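Local coordinates for protein thiamine monophosphate kinase (Aquifex aeolicus, PDB 1VQV) that catalyses the ATP-dependent phosphorylation of thiamine monophosphate to thiamine diphosphate, the active form of vitamin B1, and works as a homodimer, at residues D159-L167 against E178-L186. Sequence-based numbering, arbitrary orientation.
Sequences DSRAGLELL and ELALIQRHL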
ATOM      1  N   ASP B 159      18.980  -7.986  19.443  1.00 54.51           N
ATOM      2  CA  ASP B 159      18.722  -9.322  18.902  1.00 54.99           C
ATOM      3  C   ASP B 159      18.564  -9.405  17.387  1.00 53.96           C
ATOM      4  O   ASP B 159      19.223 -10.214  16.743  1.00 54.44           O
ATOM      5  CB  ASP B 159      17.497  -9.928  19.597  1.00 55.54           C
ATOM      6  CG  ASP B 159      17.689 -10.042  21.102  1.00 56.69           C
ATOM      7  OD1 ASP B 159      17.750  -9.006  21.788  1.00 57.97           O
ATOM      8  OD2 ASP B 159      17.801 -11.171  21.602  1.00 58.37           O
ATOM      9  N   SER B 160      17.697  -8.577  16.819  1.00 53.93           N
ATOM     10  CA  SER B 160      17.475  -8.580  15.376  1.00 52.91           C
ATOM     11  C   SER B 160      18.793  -8.361  14.600  1.00 52.51           C
ATOM     12  O   SER B 160      19.049  -9.013  13.593  1.00 52.79           O
ATOM     13  CB  SER B 160      16.437  -7.503  15.030  1.00 52.18           C
ATOM     14  OG  SER B 160      16.019  -7.556  13.680  1.00 52.99           O
ATOM     15  N   ARG B 161      19.645  -7.470  15.082  1.00 52.23           N
ATOM     16  CA  ARG B 161      20.910  -7.204  14.398  1.00 53.32           C
ATOM     17  C   ARG B 161      21.881  -8.378  14.370  1.00 53.49           C
ATOM     18  O   ARG B 161      22.556  -8.611  13.369  1.00 54.31           O
ATOM     19  CB  ARG B 161      21.613  -6.001  15.025  1.00 55.36           C
ATOM     20  CG  ARG B 161      23.056  -5.840  14.586  1.00 54.98           C
ATOM     21  CD  ARG B 161      23.581  -4.476  14.970  1.00 56.99           C
ATOM     22  NE  ARG B 161      25.037  -4.438  15.007  1.00 58.40           N
ATOM     23  CZ  ARG B 161      25.747  -3.318  15.049  1.00 60.28           C
ATOM     24  NH1 ARG B 161      25.134  -2.140  15.053  1.00 59.56           N
ATOM     25  NH2 ARG B 161      27.075  -3.375  15.091  1.00 61.19           N
ATOM     26  N   ALA B 162      21.977  -9.094  15.483  1.00 52.60           N
ATOM     27  CA  ALA B 162      22.874 -10.232  15.563  1.00 53.04           C
ATOM     28  C   ALA B 162      22.346 -11.339  14.641  1.00 53.73           C
ATOM     29  O   ALA B 162      23.125 -12.069  14.016  1.00 52.99           O
ATOM     30  CB  ALA B 162      22.976 -10.724  17.019  1.00 50.48           C
ATOM     31  N   GLY B 163      21.017 -11.440  14.556  1.00 54.18           N
ATOM     32  CA  GLY B 163      20.371 -12.433  13.710  1.00 53.95           C
ATOM     33  C   GLY B 163      20.590 -12.198  12.224  1.00 54.05           C
ATOM     34  O   GLY B 163      20.805 -13.148  11.465  1.00 53.92           O
ATOM     35  N   LEU B 164      20.531 -10.941  11.800  1.00 53.74           N
ATOM     36  CA  LEU B 164      20.747 -10.603  10.402  1.00 55.36           C
ATOM     37  C   LEU B 164      22.191 -10.925  10.023  1.00 56.96           C
ATOM     38  O   LEU B 164      22.479 -11.376   8.909  1.00 56.92           O
ATOM     39  CB  LEU B 164      20.467  -9.117  10.168  1.00 55.29           C
ATOM     40  CG  LEU B 164      20.843  -8.572   8.783  1.00 56.44           C
ATOM     41  CD1 LEU B 164      20.186  -9.418   7.699  1.00 54.27           C
ATOM     42  CD2 LEU B 164      20.416  -7.109   8.674  1.00 54.65           C
ATOM     43  N   GLU B 165      23.099 -10.684  10.962  1.00 58.37           N
ATOM     44  CA  GLU B 165      24.511 -10.953  10.742  1.00 58.07           C
ATOM     45  C   GLU B 165      24.745 -12.457  10.676  1.00 58.17           C
ATOM     46  O   GLU B 165      25.563 -12.914   9.877  1.00 58.69           O
ATOM     47  CB  GLU B 165      25.353 -10.325  11.854  1.00 57.37           C
ATOM     48  CG  GLU B 165      25.549  -8.817  11.717  1.00 56.52           C
ATOM     49  CD  GLU B 165      26.026  -8.182  13.013  1.00 56.96           C
ATOM     50  OE1 GLU B 165      26.816  -8.815  13.732  1.00 56.82           O
ATOM     51  OE2 GLU B 165      25.620  -7.051  13.313  1.00 58.82           O
ATOM     52  N   LEU B 166      24.033 -13.218  11.511  1.00 57.12           N
ATOM     53  CA  LEU B 166      24.155 -14.676  11.512  1.00 57.05           C
ATOM     54  C   LEU B 166      23.607 -15.205  10.173  1.00 59.27           C
ATOM     55  O   LEU B 166      24.139 -16.151   9.583  1.00 59.93           O
ATOM     56  CB  LEU B 166      23.376 -15.293  12.686  1.00 55.37           C
ATOM     57  CG  LEU B 166      23.866 -15.079  14.127  1.00 56.49           C
ATOM     58  CD1 LEU B 166      23.007 -15.862  15.115  1.00 54.60           C
ATOM     59  CD2 LEU B 166      25.300 -15.539  14.247  1.00 55.29           C
ATOM     60  N   LEU B 167      22.534 -14.595   9.688  1.00 60.18           N
ATOM     61  CA  LEU B 167      21.986 -15.013   8.414  1.00 59.57           C
ATOM     62  C   LEU B 167      23.024 -14.717   7.343  1.00 61.84           C
ATOM     63  O   LEU B 167      23.343 -15.581   6.532  1.00 62.78           O
ATOM     64  CB  LEU B 167      20.697 -14.256   8.115  1.00 56.64           C
ATOM     65  CG  LEU B 167      19.516 -14.748   8.935  1.00 55.63           C
ATOM     66  CD1 LEU B 167      18.304 -13.862   8.688  1.00 54.15           C
ATOM     67  CD2 LEU B 167      19.224 -16.204   8.567  1.00 53.36           C
ATOM     68  N   GLU B 178      21.842 -19.055  18.717  1.00 56.03           N
ATOM     69  CA  GLU B 178      21.941 -18.319  17.472  1.00 54.82           C
ATOM     70  C   GLU B 178      20.613 -18.353  16.734  1.00 53.49           C
ATOM     71  O   GLU B 178      20.238 -17.383  16.074  1.00 54.02           O
ATOM     72  CB  GLU B 178      23.073 -18.895  16.621  1.00 56.38           C
ATOM     73  CG  GLU B 178      24.426 -18.711  17.292  1.00 59.34           C
ATOM     74  CD  GLU B 178      25.568 -19.419  16.586  1.00 60.22           C
ATOM     75  OE1 GLU B 178      25.456 -20.634  16.325  1.00 61.88           O
ATOM     76  OE2 GLU B 178      26.589 -18.759  16.308  1.00 61.30           O
ATOM     77  N   LEU B 179      19.884 -19.457  16.864  1.00 51.74           N
ATOM     78  CA  LEU B 179      18.590 -19.578  16.206  1.00 50.60           C
ATOM     79  C   LEU B 179      17.575 -18.582  16.763  1.00 50.18           C
ATOM     80  O   LEU B 179      16.901 -17.892  16.003  1.00 50.57           O
ATOM     81  CB  LEU B 179      18.047 -21.005  16.330  1.00 49.12           C
ATOM     82  CG  LEU B 179      18.692 -22.067  15.430  1.00 51.19           C
ATOM     83  CD1 LEU B 179      17.946 -23.377  15.598  1.00 49.05           C
ATOM     84  CD2 LEU B 179      18.658 -21.618  13.962  1.00 50.30           C
ATOM     85  N   ALA B 180      17.476 -18.507  18.085  1.00 50.15           N
ATOM     86  CA  ALA B 180      16.549 -17.592  18.740  1.00 50.11           C
ATOM     87  C   ALA B 180      16.784 -16.167  18.262  1.00 49.79           C
ATOM     88  O   ALA B 180      15.853 -15.362  18.202  1.00 49.87           O
ATOM     89  CB  ALA B 180      16.717 -17.669  20.245  1.00 49.12           C
ATOM     90  N   LEU B 181      18.034 -15.867  17.921  1.00 50.69           N
ATOM     91  CA  LEU B 181      18.418 -14.542  17.439  1.00 51.11           C
ATOM     92  C   LEU B 181      17.918 -14.302  16.025  1.00 52.51           C
ATOM     93  O   LEU B 181      17.419 -13.219  15.699  1.00 51.67           O
ATOM     94  CB  LEU B 181      19.941 -14.388  17.469  1.00 49.16           C
ATOM     95  CG  LEU B 181      20.553 -14.167  18.852  1.00 49.86           C
ATOM     96  CD1 LEU B 181      22.083 -14.115  18.772  1.00 48.79           C
ATOM     97  CD2 LEU B 181      19.999 -12.871  19.416  1.00 49.48           C
ATOM     98  N   ILE B 182      18.073 -15.329  15.194  1.00 53.74           N
ATOM     99  CA  ILE B 182      17.657 -15.289  13.800  1.00 53.51           C
ATOM    100  C   ILE B 182      16.139 -15.199  13.752  1.00 53.10           C
ATOM    101  O   ILE B 182      15.567 -14.423  12.997  1.00 53.99           O
ATOM    102  CB  ILE B 182      18.111 -16.577  13.057  1.00 55.14           C
ATOM    103  CG1 ILE B 182      19.604 -16.824  13.312  1.00 55.36           C
ATOM    104  CG2 ILE B 182      17.841 -16.457  11.556  1.00 54.43           C
ATOM    105  CD1 ILE B 182      20.173 -18.063  12.632  1.00 55.05           C
ATOM    106  N   GLN B 183      15.488 -16.002  14.574  1.00 51.29           N
ATOM    107  CA  GLN B 183      14.046 -16.017  14.608  1.00 52.48           C
ATOM    108  C   GLN B 183      13.492 -14.642  14.985  1.00 53.56           C
ATOM    109  O   GLN B 183      12.481 -14.211  14.442  1.00 53.76           O
ATOM    110  CB  GLN B 183      13.580 -17.132  15.563  1.00 54.35           C
ATOM    111  CG  GLN B 183      14.070 -18.523  15.084  1.00 59.61           C
ATOM    112  CD  GLN B 183      13.519 -19.731  15.861  1.00 62.38           C
ATOM    113  OE1 GLN B 183      13.748 -20.891  15.470  1.00 61.82           O
ATOM    114  NE2 GLN B 183      12.799 -19.467  16.954  1.00 62.08           N
ATOM    115  N   ARG B 184      14.170 -13.939  15.889  1.00 54.37           N
ATOM    116  CA  ARG B 184      13.739 -12.606  16.317  1.00 54.25           C
ATOM    117  C   ARG B 184      13.796 -11.605  15.172  1.00 53.37           C
ATOM    118  O   ARG B 184      13.081 -10.593  15.161  1.00 52.73           O
ATOM    119  CB  ARG B 184      14.620 -12.116  17.474  1.00 55.25           C
ATOM    120  CG  ARG B 184      14.067 -12.487  18.847  1.00 56.61           C
ATOM    121  CD  ARG B 184      15.126 -12.654  19.923  1.00 58.29           C
ATOM    122  NE  ARG B 184      14.618 -13.562  20.954  1.00 61.66           N
ATOM    123  CZ  ARG B 184      15.363 -14.181  21.867  1.00 61.45           C
ATOM    124  NH1 ARG B 184      16.675 -13.997  21.912  1.00 60.62           N
ATOM    125  NH2 ARG B 184      14.789 -15.022  22.712  1.00 62.50           N
ATOM    126  N   HIS B 185      14.647 -11.895  14.201  1.00 51.38           N
ATOM    127  CA  HIS B 185      14.803 -11.018  13.061  1.00 51.10           C
ATOM    128  C   HIS B 185      13.923 -11.456  11.901  1.00 50.45           C
ATOM    129  O   HIS B 185      13.403 -10.628  11.165  1.00 50.00           O
ATOM    130  CB  HIS B 185      16.275 -10.985  12.648  1.00 51.52           C
ATOM    131  CG  HIS B 185      16.532 -10.243  11.378  1.00 52.03           C
ATOM    132  ND1 HIS B 185      16.581 -10.866  10.152  1.00 54.33           N
ATOM    133  CD2 HIS B 185      16.755  -8.930  11.142  1.00 53.15           C
ATOM    134  CE1 HIS B 185      16.824  -9.970   9.211  1.00 54.24           C
ATOM    135  NE2 HIS B 185      16.934  -8.788   9.786  1.00 53.73           N
ATOM    136  N   LEU B 186      13.736 -12.760  11.759  1.00 50.90           N
ATOM    137  CA  LEU B 186      12.930 -13.288  10.667  1.00 51.54           C
ATOM    138  C   LEU B 186      11.434 -13.362  10.974  1.00 50.78           C
ATOM    139  O   LEU B 186      10.599 -12.991  10.150  1.00 49.68           O
ATOM    140  CB  LEU B 186      13.446 -14.677  10.264  1.00 53.37           C
ATOM    141  CG  LEU B 186      13.797 -14.864   8.786  1.00 53.26           C
ATOM    142  CD1 LEU B 186      14.682 -13.727   8.351  1.00 54.49           C
ATOM    143  CD2 LEU B 186      14.507 -16.192   8.578  1.00 54.92           C
TER
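Gly-163 and Ile-182 bring their CA atoms within 3.9 Å at the close point of a near-perpendicular helix-helix crossing in the C-terminal part of this PurM-like kinase; segments 159-167 and 178-186 cross at -104°, their axes 7.1 Å apart. This is the tight part: lacking a side chain, Gly-163 lets the backbones meet, and a CB there would probably run into Leu-181 O. Beside it Leu-181 packs as a knob into the hole formed by Asp-159, Ala-162, Gly-163 and Leu-166, backed by Tyr-243 of helix 238-246. His-185, its CG anti to the backbone N (chi1 173°), sets its ring against Ser-160 and Leu-164: Leu-164 CB lies over one face as a CH-pi contact, 3.8 Å from the ring centroid, while Ser-160 OG approaches the edge. With an alanine at His-185, Leu-164 CB would probably lose its aromatic partner and a gap would open beside Ser-160. The margin near Arg-184, partly exposed and close to a bound phosphate, is looser. There Asp-159, hydrogen-bonded through OD1 to Thr-156 OG1 and through OD2 to Ser-237 OG, meets the extended arginine in a salt bridge whose weak hydrogen bond runs 3.1 Å from Arg-184 NH1 to Asp-159 OD2.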